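Local coordinates for protein alpha-L-rhamnosidase (Klebsiella oxytoca, PDB 4XHC) that probably hydrolyses terminal alpha-L-rhamnosyl residues from rhamnosides as a family GH78 glycosidase, and binds rhamnose in its pocket, at residues V256-V259 with R263-L266; W505-P510 with F515-S520; L375-Q380 with Q433-L438; I450-E455 with R482-A487. One frame throughout, in Å; residues are numbered along the deposited sequence.

Interaction 1 (V256-V259 with R263-L266); sequences VNDV and RHDL
The carboxamide of Asn257 is turned end-on to the backbone of Arg263 and meets it with both polar atoms. OD1 of Asn257 accepts from N of Arg263 at 3.1 Å; the donor stands well to the side of the C=O bond, at an angle of 103°, and somewhat off the carbonyl plane. ND2 of Asn257 gives a weak, bent bond to O of Arg263 at 3.2 Å. With CG anti to its own backbone N (chi1 176°), Asn257 sends the amide straight out from helix 247-259 across to the loop residue. Both polar atoms of this buried amide thus have a backbone partner, which should fix its rotation. The long side chain of Arg263 turns away from the contact: NH2 pairs with OD2 of Asp265, and NH1 bonds to the carbonyl of Ser201. Beside the amide, His264 and Asp258 cross at about a right angle, ring and carboxylate planes 71° apart. NE2 of His264 donates to OD1 of Asp258 at 3.3 Å; the oxygen lies in the ring plane, whereas NE2 stands above the carboxylate plane. Ser318 of helix 302-319 touches both residues of this pair. The arrangement makes a short connection between consecutive helices 247-259 and 264-276 of a mainly helical catalytic domain, probably the (alpha/alpha)6 barrel of GH78, with Asn257 bridging to the backbone that leads into the second helix.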
loop_
_atom_site.group_PDB
_atom_site.type_symbol
_atom_site.label_atom_id
_atom_site.label_comp_id
_atom_site.label_asym_id
_atom_site.label_seq_id
_atom_site.Cartn_x
_atom_site.Cartn_y
_atom_site.Cartn_z
ATOM N N VAL A 256 -5.352 35.022 -14.577
ATOM C CA VAL A 256 -6.412 34.908 -13.582
ATOM C C VAL A 256 -5.880 35.337 -12.218
ATOM O O VAL A 256 -6.544 36.055 -11.479
ATOM C CB VAL A 256 -6.975 33.473 -13.512
ATOM C CG1 VAL A 256 -8.147 33.395 -12.541
ATOM C CG2 VAL A 256 -7.397 32.998 -14.899
ATOM N N ASN A 257 -4.665 34.904 -11.906
ATOM C CA ASN A 257 -3.988 35.308 -10.686
ATOM C C ASN A 257 -3.977 36.829 -10.529
ATOM O O ASN A 257 -4.203 37.358 -9.444
ATOM C CB ASN A 257 -2.556 34.774 -10.704
ATOM C CG ASN A 257 -1.745 35.232 -9.511
ATOM O OD1 ASN A 257 -2.031 34.869 -8.376
ATOM N ND2 ASN A 257 -0.734 36.048 -9.767
ATOM N N ASP A 258 -3.722 37.514 -11.630
ATOM C CA ASP A 258 -3.669 38.964 -11.673
ATOM C C ASP A 258 -4.851 39.689 -11.026
ATOM O O ASP A 258 -4.674 40.710 -10.383
ATOM C CB ASP A 258 -3.588 39.404 -13.132
ATOM C CG ASP A 258 -2.512 40.407 -13.366
ATOM O OD1 ASP A 258 -1.381 40.145 -12.894
ATOM O OD2 ASP A 258 -2.798 41.433 -14.024
ATOM N N VAL A 259 -6.049 39.154 -11.218
ATOM C CA VAL A 259 -7.289 39.783 -10.749
ATOM C C VAL A 259 -7.956 39.026 -9.595
ATOM O O VAL A 259 -9.048 39.387 -9.171
ATOM C CB VAL A 259 -8.321 39.921 -11.901
ATOM C CG1 VAL A 259 -7.780 40.828 -12.992
ATOM C CG2 VAL A 259 -8.704 38.556 -12.476
ATOM N N ARG A 263 -0.636 37.001 -6.587
ATOM C CA ARG A 263 0.656 36.482 -6.181
ATOM C C ARG A 263 1.639 36.556 -7.340
ATOM O O ARG A 263 1.898 35.561 -8.023
ATOM C CB ARG A 263 0.511 35.056 -5.663
ATOM C CG ARG A 263 -0.334 34.988 -4.403
ATOM C CD ARG A 263 0.167 33.931 -3.432
ATOM N NE ARG A 263 1.525 34.200 -2.966
ATOM C CZ ARG A 263 2.132 33.538 -1.983
ATOM N NH1 ARG A 263 1.522 32.556 -1.323
ATOM N NH2 ARG A 263 3.367 33.868 -1.652
ATOM N N HIS A 264 2.184 37.755 -7.544
ATOM C CA HIS A 264 3.140 38.025 -8.626
ATOM C C HIS A 264 4.478 37.351 -8.379
ATOM O O HIS A 264 5.152 36.954 -9.321
ATOM C CB HIS A 264 3.332 39.537 -8.824
ATOM C CG HIS A 264 2.081 40.246 -9.239
ATOM N ND1 HIS A 264 1.561 41.315 -8.539
ATOM C CD2 HIS A 264 1.224 40.012 -10.264
ATOM C CE1 HIS A 264 0.446 41.719 -9.120
ATOM N NE2 HIS A 264 0.219 40.945 -10.169
ATOM N N ASP A 265 4.853 37.217 -7.113
ATOM C CA ASP A 265 6.061 36.478 -6.742
ATOM C C ASP A 265 6.072 35.057 -7.325
ATOM O O ASP A 265 7.126 34.529 -7.676
ATOM C CB ASP A 265 6.239 36.442 -5.208
ATOM C CG ASP A 265 4.999 35.923 -4.468
ATOM O OD1 ASP A 265 3.908 36.499 -4.645
ATOM O OD2 ASP A 265 5.114 34.949 -3.697
ATOM N N LEU A 266 4.901 34.443 -7.425
ATOM C CA LEU A 266 4.809 33.080 -7.924
ATOM C C LEU A 266 4.932 33.010 -9.447
ATOM O O LEU A 266 5.463 32.044 -9.986
ATOM C CB LEU A 266 3.500 32.435 -7.448
ATOM C CG LEU A 266 3.364 30.933 -7.708
ATOM C CD1 LEU A 266 4.498 30.158 -7.053
ATOM C CD2 LEU A 266 2.009 30.430 -7.232
#

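Interaction 2 (W505-P510 with F515-S520); sequences WEIFDP and FSPYGS. With RAM (alpha-L-rhamnopyranose), chain C.
Tyr518 and Glu506, from two segments of the long loop between helices 482-498 and 534-540, are hydrogen-bonded beside the sugar. OH of Tyr518 donates to OE2 of Glu506 at 2.6 Å, the side chains arriving from opposite directions, and the hydroxyl approaches from above the carboxylate plane, 42° out of it. The same OE2 accepts from O2 of the rhamnose, also at 2.6 Å, while OH of Tyr518 accepts from the sugar's O1 at 3.0 Å. Glu506 reaches this point as an extended chain, pointed away from its own N by a chi1 of -179°. Its other oxygen, OE1, is held by a salt bridge to Arg241 and by the backbone N of Ser525, so the carboxylate is anchored at both oxygens. Apolar contacts fill in behind. CG2 of Ile507 lies 3.4 Å from CD2 of Phe515, oblique to the ring, and Ile507 reaches the Pro517 ring, its CG1 lying 3.9 Å from CD of Pro517. Pro517 in turn lays CG over the centre of one face of the Tyr518 ring. Within 515-520, OG of Ser516 accepts from N of Tyr518 at 3.0 Å, an ST turn that shapes the backbone carrying the tyrosine. Asp249, Tyr304, Trp361 and His528 also hydrogen-bond the sugar, and the whole arrangement belongs to the rhamnose pocket of this GH78 enzyme.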
loop_
_atom_site.group_PDB
_atom_site.type_symbol
_atom_site.label_atom_id
_atom_site.label_comp_id
_atom_site.label_asym_id
_atom_site.label_seq_id
_atom_site.Cartn_x
_atom_site.Cartn_y
_atom_site.Cartn_z
ATOM N N TRP A 505 -12.819 21.594 -15.976
ATOM C CA TRP A 505 -12.170 20.373 -16.439
ATOM C C TRP A 505 -11.055 20.644 -17.439
ATOM O O TRP A 505 -11.099 21.624 -18.174
ATOM C CB TRP A 505 -13.206 19.440 -17.079
ATOM C CG TRP A 505 -14.417 19.159 -16.215
ATOM C CD1 TRP A 505 -14.519 19.302 -14.861
ATOM C CD2 TRP A 505 -15.685 18.668 -16.659
ATOM N NE1 TRP A 505 -15.777 18.939 -14.440
ATOM C CE2 TRP A 505 -16.511 18.549 -15.526
ATOM C CE3 TRP A 505 -16.203 18.326 -17.910
ATOM C CZ2 TRP A 505 -17.828 18.104 -15.607
ATOM C CZ3 TRP A 505 -17.508 17.884 -17.990
ATOM C CH2 TRP A 505 -18.308 17.776 -16.847
ATOM N N GLU A 506 -10.071 19.752 -17.469
ATOM C CA GLU A 506 -9.020 19.789 -18.479
ATOM C C GLU A 506 -9.588 19.645 -19.910
ATOM O O GLU A 506 -9.225 20.410 -20.811
ATOM C CB GLU A 506 -8.031 18.666 -18.211
ATOM C CG GLU A 506 -6.855 18.595 -19.177
ATOM C CD GLU A 506 -6.072 17.302 -19.052
ATOM O OE1 GLU A 506 -6.649 16.332 -18.509
ATOM O OE2 GLU A 506 -4.886 17.244 -19.465
ATOM N N ILE A 507 -10.469 18.665 -20.093
ATOM C CA ILE A 507 -11.031 18.317 -21.398
ATOM C C ILE A 507 -12.545 18.535 -21.399
ATOM O O ILE A 507 -13.220 18.108 -20.471
ATOM C CB ILE A 507 -10.788 16.811 -21.699
ATOM C CG1 ILE A 507 -9.304 16.438 -21.558
ATOM C CG2 ILE A 507 -11.326 16.426 -23.067
ATOM C CD1 ILE A 507 -8.362 17.212 -22.452
ATOM N N PHE A 508 -13.083 19.183 -22.432
ATOM C CA PHE A 508 -14.548 19.289 -22.590
ATOM C C PHE A 508 -15.023 19.626 -24.019
ATOM O O PHE A 508 -14.884 20.759 -24.501
ATOM C CB PHE A 508 -15.142 20.285 -21.571
ATOM C CG PHE A 508 -16.653 20.347 -21.582
ATOM C CD1 PHE A 508 -17.422 19.182 -21.602
ATOM C CD2 PHE A 508 -17.309 21.570 -21.561
ATOM C CE1 PHE A 508 -18.804 19.243 -21.622
ATOM C CE2 PHE A 508 -18.695 21.633 -21.581
ATOM C CZ PHE A 508 -19.442 20.469 -21.610
ATOM N N ASP A 509 -15.563 18.616 -24.692
ATOM C CA ASP A 509 -16.254 18.774 -25.973
ATOM C C ASP A 509 -17.734 18.481 -25.700
ATOM O O ASP A 509 -18.091 17.329 -25.464
ATOM C CB ASP A 509 -15.681 17.784 -27.001
ATOM C CG ASP A 509 -16.450 17.772 -28.319
ATOM O OD1 ASP A 509 -17.324 18.644 -28.543
ATOM O OD2 ASP A 509 -16.164 16.871 -29.140
ATOM N N PRO A 510 -18.595 19.519 -25.712
ATOM C CA PRO A 510 -20.024 19.363 -25.392
ATOM C C PRO A 510 -20.722 18.256 -26.158
ATOM O O PRO A 510 -21.578 17.589 -25.604
ATOM C CB PRO A 510 -20.616 20.712 -25.783
ATOM C CG PRO A 510 -19.497 21.675 -25.589
ATOM C CD PRO A 510 -18.222 20.935 -25.869
ATOM N N PHE A 515 -15.201 12.190 -23.962
ATOM C CA PHE A 515 -13.961 12.239 -24.720
ATOM C C PHE A 515 -12.719 12.292 -23.835
ATOM O O PHE A 515 -12.692 13.015 -22.839
ATOM C CB PHE A 515 -13.969 13.436 -25.693
ATOM C CG PHE A 515 -12.652 13.669 -26.364
ATOM C CD1 PHE A 515 -12.163 12.739 -27.295
ATOM C CD2 PHE A 515 -11.871 14.777 -26.040
ATOM C CE1 PHE A 515 -10.928 12.915 -27.899
ATOM C CE2 PHE A 515 -10.636 14.963 -26.647
ATOM C CZ PHE A 515 -10.165 14.028 -27.576
ATOM N N SER A 516 -11.707 11.518 -24.222
ATOM C CA SER A 516 -10.379 11.624 -23.650
ATOM C C SER A 516 -9.314 11.429 -24.708
ATOM O O SER A 516 -9.323 10.408 -25.391
ATOM C CB SER A 516 -10.147 10.572 -22.571
ATOM O OG SER A 516 -8.832 10.703 -22.036
ATOM N N PRO A 517 -8.358 12.375 -24.811
ATOM C CA PRO A 517 -7.208 12.136 -25.674
ATOM C C PRO A 517 -6.285 11.057 -25.130
ATOM O O PRO A 517 -5.447 10.567 -25.865
ATOM C CB PRO A 517 -6.479 13.482 -25.661
ATOM C CG PRO A 517 -6.785 14.063 -24.317
ATOM C CD PRO A 517 -8.194 13.609 -24.012
ATOM N N TYR A 518 -6.423 10.719 -23.848
ATOM C CA TYR A 518 -5.552 9.748 -23.183
ATOM C C TYR A 518 -6.106 8.326 -23.255
ATOM O O TYR A 518 -5.374 7.375 -23.002
ATOM C CB TYR A 518 -5.310 10.175 -21.730
ATOM C CG TYR A 518 -4.928 11.632 -21.597
ATOM C CD1 TYR A 518 -3.828 12.142 -22.256
ATOM C CD2 TYR A 518 -5.688 12.507 -20.823
ATOM C CE1 TYR A 518 -3.485 13.480 -22.143
ATOM C CE2 TYR A 518 -5.358 13.850 -20.701
ATOM C CZ TYR A 518 -4.250 14.339 -21.359
ATOM O OH TYR A 518 -3.893 15.673 -21.212
ATOM N N GLY A 519 -7.389 8.185 -23.598
ATOM C CA GLY A 519 -8.023 6.877 -23.764
ATOM C C GLY A 519 -8.846 6.392 -22.579
ATOM O O GLY A 519 -9.253 5.242 -22.560
ATOM N N SER A 520 -9.108 7.266 -21.604
ATOM C CA SER A 520 -10.077 6.997 -20.545
ATOM C C SER A 520 -10.420 8.266 -19.810
ATOM O O SER A 520 -9.543 9.026 -19.442
ATOM C CB SER A 520 -9.507 6.004 -19.546
ATOM O OG SER A 520 -10.377 5.805 -18.446
HETATM C C1 RAM C . -1.146 17.736 -21.141
HETATM C C2 RAM C . -1.878 18.604 -20.137
HETATM C C3 RAM C . -1.210 19.961 -20.013
HETATM C C4 RAM C . -0.821 20.455 -21.396
HETATM C C5 RAM C . 0.276 19.556 -21.943
HETATM C C6 RAM C . 0.241 19.418 -23.445
HETATM O O1 RAM C . -1.076 16.462 -20.633
HETATM O O2 RAM C . -3.192 18.781 -20.641
HETATM O O3 RAM C . -2.087 20.903 -19.393
HETATM O O4 RAM C . -0.334 21.782 -21.328
HETATM O O5 RAM C . 0.167 18.232 -21.376
#

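Interaction 3 (L375-Q380 with Q433-L438); sequences LIYCLQ and QIWLVL
One face of the Tyr377 ring receives the edge of Trp435, and the tyrosine's own edge is turned to the end of helix 430-438. The aromatic pair is T-shaped: the planes of the Tyr377 ring and the six-membered ring of Trp435 are at 84°, with centroids 5.7 Å from each other. CZ3 of the indole makes the approach, 4.0 Å from CG of Tyr377, so it sits toward the rim at the root of the phenol ring. At the edge, near the ring plane, CD2 of Tyr377 lies 3.5 Å from the carbonyl O of Leu438 and 4.1 Å from its CB. Leu438 also serves the indole, setting CD1 4.1 Å above one of its faces, offset toward the rim; tyrosine, tryptophan and leucine therefore form one continuous group. A chi1 near 180° (-177°) swings the Tyr377 ring off helix 368-389 toward helix 430-438. Around the group, Arg381 makes a cation-pi contact with Tyr377, His471 of helix 466-478 meets Trp435, and Asp310 of helix 302-319 touches the tyrosine. The contacts between the segments are chiefly aromatic and apolar, joining helices of what is probably the (alpha/alpha)6 barrel of GH78. The pair probably gains from the positively polarised C-H edge of Trp435 meeting the pi face of Tyr377, and the Tyr377 edge from facing the carbonyl oxygen of Leu438.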
loop_
_atom_site.group_PDB
_atom_site.type_symbol
_atom_site.label_atom_id
_atom_site.label_comp_id
_atom_site.label_asym_id
_atom_site.label_seq_id
_atom_site.Cartn_x
_atom_site.Cartn_y
_atom_site.Cartn_z
ATOM N N LEU A 375 3.149 32.517 -33.775
ATOM C CA LEU A 375 4.404 33.196 -34.038
ATOM C C LEU A 375 4.193 34.700 -34.177
ATOM O O LEU A 375 4.909 35.495 -33.572
ATOM C CB LEU A 375 5.049 32.634 -35.312
ATOM C CG LEU A 375 6.355 33.290 -35.754
ATOM C CD1 LEU A 375 7.378 33.246 -34.630
ATOM C CD2 LEU A 375 6.882 32.600 -36.999
ATOM N N ILE A 376 3.208 35.081 -34.981
ATOM C CA ILE A 376 2.907 36.493 -35.222
ATOM C C ILE A 376 2.416 37.182 -33.946
ATOM O O ILE A 376 2.749 38.332 -33.684
ATOM C CB ILE A 376 1.853 36.649 -36.335
ATOM C CG1 ILE A 376 2.439 36.194 -37.674
ATOM C CG2 ILE A 376 1.376 38.095 -36.433
ATOM C CD1 ILE A 376 1.408 36.012 -38.765
ATOM N N TYR A 377 1.618 36.468 -33.161
ATOM C CA TYR A 377 1.113 36.980 -31.889
ATOM C C TYR A 377 2.255 37.284 -30.923
ATOM O O TYR A 377 2.274 38.340 -30.284
ATOM C CB TYR A 377 0.150 35.959 -31.257
ATOM C CG TYR A 377 -0.498 36.421 -29.973
ATOM C CD1 TYR A 377 0.101 36.175 -28.750
ATOM C CD2 TYR A 377 -1.716 37.101 -29.985
ATOM C CE1 TYR A 377 -0.485 36.604 -27.572
ATOM C CE2 TYR A 377 -2.311 37.528 -28.817
ATOM C CZ TYR A 377 -1.689 37.276 -27.614
ATOM O OH TYR A 377 -2.255 37.692 -26.437
ATOM N N CYS A 378 3.208 36.356 -30.828
ATOM C CA CYS A 378 4.302 36.470 -29.861
ATOM C C CYS A 378 5.431 37.391 -30.349
ATOM O O CYS A 378 6.064 38.094 -29.559
ATOM C CB CYS A 378 4.809 35.077 -29.463
ATOM S SG CYS A 378 3.621 34.131 -28.446
ATOM N N LEU A 379 5.651 37.437 -31.654
ATOM C CA LEU A 379 6.571 38.425 -32.220
ATOM C C LEU A 379 6.128 39.848 -31.879
ATOM O O LEU A 379 6.941 40.681 -31.510
ATOM C CB LEU A 379 6.670 38.260 -33.727
ATOM C CG LEU A 379 7.714 39.125 -34.409
ATOM C CD1 LEU A 379 9.092 38.882 -33.827
ATOM C CD2 LEU A 379 7.719 38.840 -35.898
ATOM N N GLN A 380 4.833 40.119 -31.985
ATOM C CA GLN A 380 4.281 41.430 -31.618
ATOM C C GLN A 380 4.649 41.834 -30.186
ATOM O O GLN A 380 4.998 42.980 -29.937
ATOM C CB GLN A 380 2.755 41.420 -31.797
ATOM C CG GLN A 380 2.024 42.722 -31.469
ATOM C CD GLN A 380 2.416 43.870 -32.372
ATOM O OE1 GLN A 380 1.745 44.148 -33.362
ATOM N NE2 GLN A 380 3.510 44.531 -32.045
ATOM N N GLN A 433 -8.454 29.722 -37.446
ATOM C CA GLN A 433 -9.154 31.011 -37.536
ATOM C C GLN A 433 -8.919 31.830 -36.276
ATOM O O GLN A 433 -8.658 33.026 -36.332
ATOM C CB GLN A 433 -10.661 30.823 -37.713
ATOM C CG GLN A 433 -11.073 29.697 -38.644
ATOM C CD GLN A 433 -10.299 29.693 -39.944
ATOM O OE1 GLN A 433 -10.059 30.745 -40.529
ATOM N NE2 GLN A 433 -9.917 28.508 -40.407
ATOM N N ILE A 434 -9.015 31.166 -35.135
ATOM C CA ILE A 434 -8.883 31.825 -33.840
ATOM C C ILE A 434 -7.512 32.481 -33.723
ATOM O O ILE A 434 -7.414 33.651 -33.355
ATOM C CB ILE A 434 -9.096 30.810 -32.688
ATOM C CG1 ILE A 434 -10.560 30.360 -32.641
ATOM C CG2 ILE A 434 -8.706 31.407 -31.347
ATOM C CD1 ILE A 434 -10.794 29.100 -31.838
ATOM N N TRP A 435 -6.465 31.724 -34.050
ATOM C CA TRP A 435 -5.101 32.200 -33.845
ATOM C C TRP A 435 -4.685 33.254 -34.852
ATOM O O TRP A 435 -3.972 34.189 -34.499
ATOM C CB TRP A 435 -4.096 31.042 -33.821
ATOM C CG TRP A 435 -3.919 30.510 -32.456
ATOM C CD1 TRP A 435 -4.356 29.305 -31.970
ATOM C CD2 TRP A 435 -3.302 31.183 -31.361
ATOM N NE1 TRP A 435 -4.028 29.185 -30.642
ATOM C CE2 TRP A 435 -3.383 30.324 -30.241
ATOM C CE3 TRP A 435 -2.697 32.433 -31.209
ATOM C CZ2 TRP A 435 -2.869 30.678 -28.987
ATOM C CZ3 TRP A 435 -2.185 32.788 -29.957
ATOM C CH2 TRP A 435 -2.274 31.913 -28.866
ATOM N N LEU A 436 -5.127 33.131 -36.093
ATOM C CA LEU A 436 -4.791 34.150 -37.090
ATOM C C LEU A 436 -5.609 35.435 -36.920
ATOM O O LEU A 436 -5.199 36.492 -37.393
ATOM C CB LEU A 436 -4.904 33.589 -38.508
ATOM C CG LEU A 436 -3.776 32.609 -38.857
ATOM C CD1 LEU A 436 -4.099 31.818 -40.116
ATOM C CD2 LEU A 436 -2.433 33.316 -39.011
ATOM N N VAL A 437 -6.746 35.354 -36.240
ATOM C CA VAL A 437 -7.464 36.557 -35.830
ATOM C C VAL A 437 -6.766 37.232 -34.637
ATOM O O VAL A 437 -6.685 38.454 -34.572
ATOM C CB VAL A 437 -8.953 36.262 -35.525
ATOM C CG1 VAL A 437 -9.634 37.434 -34.815
ATOM C CG2 VAL A 437 -9.684 35.939 -36.813
ATOM N N LEU A 438 -6.268 36.444 -33.691
ATOM C CA LEU A 438 -5.552 37.012 -32.558
ATOM C C LEU A 438 -4.244 37.651 -33.003
ATOM O O LEU A 438 -3.779 38.619 -32.404
ATOM C CB LEU A 438 -5.291 35.938 -31.496
ATOM C CG LEU A 438 -6.514 35.464 -30.704
ATOM C CD1 LEU A 438 -6.138 34.276 -29.839
ATOM C CD2 LEU A 438 -7.081 36.582 -29.841
#

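Interaction 4 (I450-E455 with R482-A487); sequences IMRNLE and RDEAIA. With SO4 (sulfate ion), chain D.
A single guanidinium, that of Arg452, is ringed along its edge by two glutamates and a sulfate ion that probably came from the crystallisation liquor. Across the helices, NH1 of Arg452 makes a salt bridge to OE2 of Glu484 at 3.2 Å, and NH2 adds a weak bond to the same oxygen. The side chains cross at about a right angle, the flat groups being 77° apart, and the nitrogen meets OE2 from above the carboxylate plane. A bend at chi2 (73°) brings the carboxylate of Glu484 to that place. Within helix 444-456, NH1 of Arg452 also binds OE1 of Glu455, one turn on, at 3.0 Å and almost exactly in the guanidinium plane. The sulfate takes another side: O4 accepts from NE of Arg452 at 3.0 Å and from NH2 of Arg452 at 2.9 Å, and Arg448 supplies a further donor. OE1 of Glu455 and OE2 of Glu484 remain 5.1 Å apart with the arginine bound to both. Its positive charge would offset their mutual repulsion, making this a surface salt-bridge network in which one cation links two helices of the probable (alpha/alpha)6 barrel.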
loop_
_atom_site.group_PDB
_atom_site.type_symbol
_atom_site.label_atom_id
_atom_site.label_comp_id
_atom_site.label_asym_id
_atom_site.label_seq_id
_atom_site.Cartn_x
_atom_site.Cartn_y
_atom_site.Cartn_z
ATOM N N ILE A 450 -14.730 36.955 -40.152
ATOM C CA ILE A 450 -14.322 35.574 -39.850
ATOM C C ILE A 450 -15.044 35.000 -38.613
ATOM O O ILE A 450 -15.453 33.836 -38.615
ATOM C CB ILE A 450 -12.788 35.455 -39.672
ATOM C CG1 ILE A 450 -12.085 35.616 -41.018
ATOM C CG2 ILE A 450 -12.387 34.107 -39.066
ATOM C CD1 ILE A 450 -10.611 35.926 -40.893
ATOM N N MET A 451 -15.203 35.810 -37.567
ATOM C CA MET A 451 -15.856 35.351 -36.348
ATOM C C MET A 451 -17.347 35.116 -36.588
ATOM O O MET A 451 -17.926 34.190 -36.018
ATOM C CB MET A 451 -15.663 36.345 -35.203
ATOM C CG MET A 451 -14.214 36.669 -34.857
ATOM S SD MET A 451 -13.115 35.276 -34.529
ATOM C CE MET A 451 -13.863 34.569 -33.060
ATOM N N ARG A 452 -17.959 35.943 -37.436
ATOM C CA ARG A 452 -19.332 35.700 -37.906
ATOM C C ARG A 452 -19.437 34.437 -38.752
ATOM O O ARG A 452 -20.452 33.747 -38.719
ATOM C CB ARG A 452 -19.850 36.867 -38.751
ATOM C CG ARG A 452 -20.112 38.142 -37.990
ATOM C CD ARG A 452 -21.099 37.898 -36.868
ATOM N NE ARG A 452 -21.605 39.140 -36.306
ATOM C CZ ARG A 452 -22.277 39.225 -35.161
ATOM N NH1 ARG A 452 -22.536 38.136 -34.436
ATOM N NH2 ARG A 452 -22.685 40.408 -34.728
ATOM N N ASN A 453 -18.389 34.140 -39.502
ATOM C CA ASN A 453 -18.366 32.954 -40.333
ATOM C C ASN A 453 -18.294 31.660 -39.490
ATOM O O ASN A 453 -18.872 30.645 -39.865
ATOM C CB ASN A 453 -17.197 33.045 -41.323
ATOM C CG ASN A 453 -17.419 32.237 -42.578
ATOM O OD1 ASN A 453 -18.544 31.882 -42.904
ATOM N ND2 ASN A 453 -16.343 31.936 -43.289
ATOM N N LEU A 454 -17.610 31.699 -38.348
ATOM C CA LEU A 454 -17.594 30.555 -37.427
ATOM C C LEU A 454 -18.972 30.267 -36.851
ATOM O O LEU A 454 -19.350 29.115 -36.667
ATOM C CB LEU A 454 -16.658 30.809 -36.267
ATOM C CG LEU A 454 -15.168 30.982 -36.585
ATOM C CD1 LEU A 454 -14.435 31.454 -35.345
ATOM C CD2 LEU A 454 -14.535 29.699 -37.086
ATOM N N GLU A 455 -19.730 31.326 -36.611
ATOM C CA GLU A 455 -21.009 31.279 -35.934
ATOM C C GLU A 455 -22.072 30.738 -36.887
ATOM O O GLU A 455 -22.915 29.951 -36.497
ATOM C CB GLU A 455 -21.351 32.704 -35.450
ATOM C CG GLU A 455 -22.820 33.102 -35.413
ATOM C CD GLU A 455 -23.049 34.534 -34.914
ATOM O OE1 GLU A 455 -22.129 35.159 -34.328
ATOM O OE2 GLU A 455 -24.173 35.036 -35.121
ATOM N N ARG A 482 -18.923 41.650 -28.014
ATOM C CA ARG A 482 -18.978 41.511 -26.559
ATOM C C ARG A 482 -20.165 40.656 -26.092
ATOM O O ARG A 482 -20.002 39.762 -25.263
ATOM C CB ARG A 482 -19.023 42.904 -25.923
ATOM C CG ARG A 482 -18.882 42.960 -24.403
ATOM C CD ARG A 482 -19.373 44.307 -23.865
ATOM N NE ARG A 482 -19.619 44.274 -22.423
ATOM C CZ ARG A 482 -18.673 44.369 -21.488
ATOM N NH1 ARG A 482 -17.388 44.514 -21.821
ATOM N NH2 ARG A 482 -19.008 44.312 -20.203
ATOM N N ASP A 483 -21.355 40.924 -26.619
ATOM C CA ASP A 483 -22.542 40.135 -26.271
ATOM C C ASP A 483 -22.375 38.654 -26.643
ATOM O O ASP A 483 -22.812 37.769 -25.903
ATOM C CB ASP A 483 -23.788 40.717 -26.948
ATOM C CG ASP A 483 -24.227 42.046 -26.336
ATOM O OD1 ASP A 483 -24.160 42.203 -25.094
ATOM O OD2 ASP A 483 -24.661 42.936 -27.098
ATOM N N GLU A 484 -21.731 38.401 -27.781
ATOM C CA GLU A 484 -21.471 37.041 -28.259
ATOM C C GLU A 484 -20.479 36.311 -27.344
ATOM O O GLU A 484 -20.582 35.104 -27.157
ATOM C CB GLU A 484 -20.937 37.057 -29.703
ATOM C CG GLU A 484 -21.943 37.478 -30.783
ATOM C CD GLU A 484 -22.298 38.977 -30.804
ATOM O OE1 GLU A 484 -21.668 39.797 -30.079
ATOM O OE2 GLU A 484 -23.225 39.338 -31.564
ATOM N N ALA A 485 -19.515 37.045 -26.792
ATOM C CA ALA A 485 -18.545 36.482 -25.840
ATOM C C ALA A 485 -19.182 36.106 -24.504
ATOM O O ALA A 485 -18.805 35.107 -23.896
ATOM C CB ALA A 485 -17.406 37.461 -25.602
ATOM N N ILE A 486 -20.123 36.920 -24.040
ATOM C CA ILE A 486 -20.855 36.612 -22.817
ATOM C C ILE A 486 -21.687 35.352 -23.014
ATOM O O ILE A 486 -21.601 34.430 -22.213
ATOM C CB ILE A 486 -21.760 37.783 -22.367
ATOM C CG1 ILE A 486 -20.903 38.958 -21.876
ATOM C CG2 ILE A 486 -22.718 37.342 -21.261
ATOM C CD1 ILE A 486 -21.637 40.286 -21.831
ATOM N N ALA A 487 -22.473 35.307 -24.085
ATOM C CA ALA A 487 -23.306 34.135 -24.384
ATOM C C ALA A 487 -22.488 32.840 -24.494
ATOM O O ALA A 487 -22.966 31.763 -24.117
ATOM C CB ALA A 487 -24.103 34.365 -25.658
HETATM S S SO4 D . -21.889 42.625 -37.792
HETATM O O1 SO4 D . -22.947 43.612 -37.523
HETATM O O2 SO4 D . -22.541 41.522 -38.543
HETATM O O3 SO4 D . -20.798 43.315 -38.503
HETATM O O4 SO4 D . -21.205 42.121 -36.581
#

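Overall arrangement
All four contacts fall within the helical glycosidase domain, yet their chemistry follows their place. Interaction 2, within one long loop, and interaction 3, between helices, are buried; the former combines sugar-binding polar groups with apolar backing, while the latter is aromatic and apolar. Interaction 1 is partly buried and ties consecutive helices through side-chain-to-backbone and histidine-carboxylate bonds. Interaction 4 lies at the surface and relies on charge. Interactions 3 and 4 touch directly: Gln433 and Val437 of helix 430-438 pack on Ile450, Met451 and Leu454 of helix 444-456, the next helix in the chain. Interactions 1 and 2 remain separate, their nearest atoms about 12 Å apart.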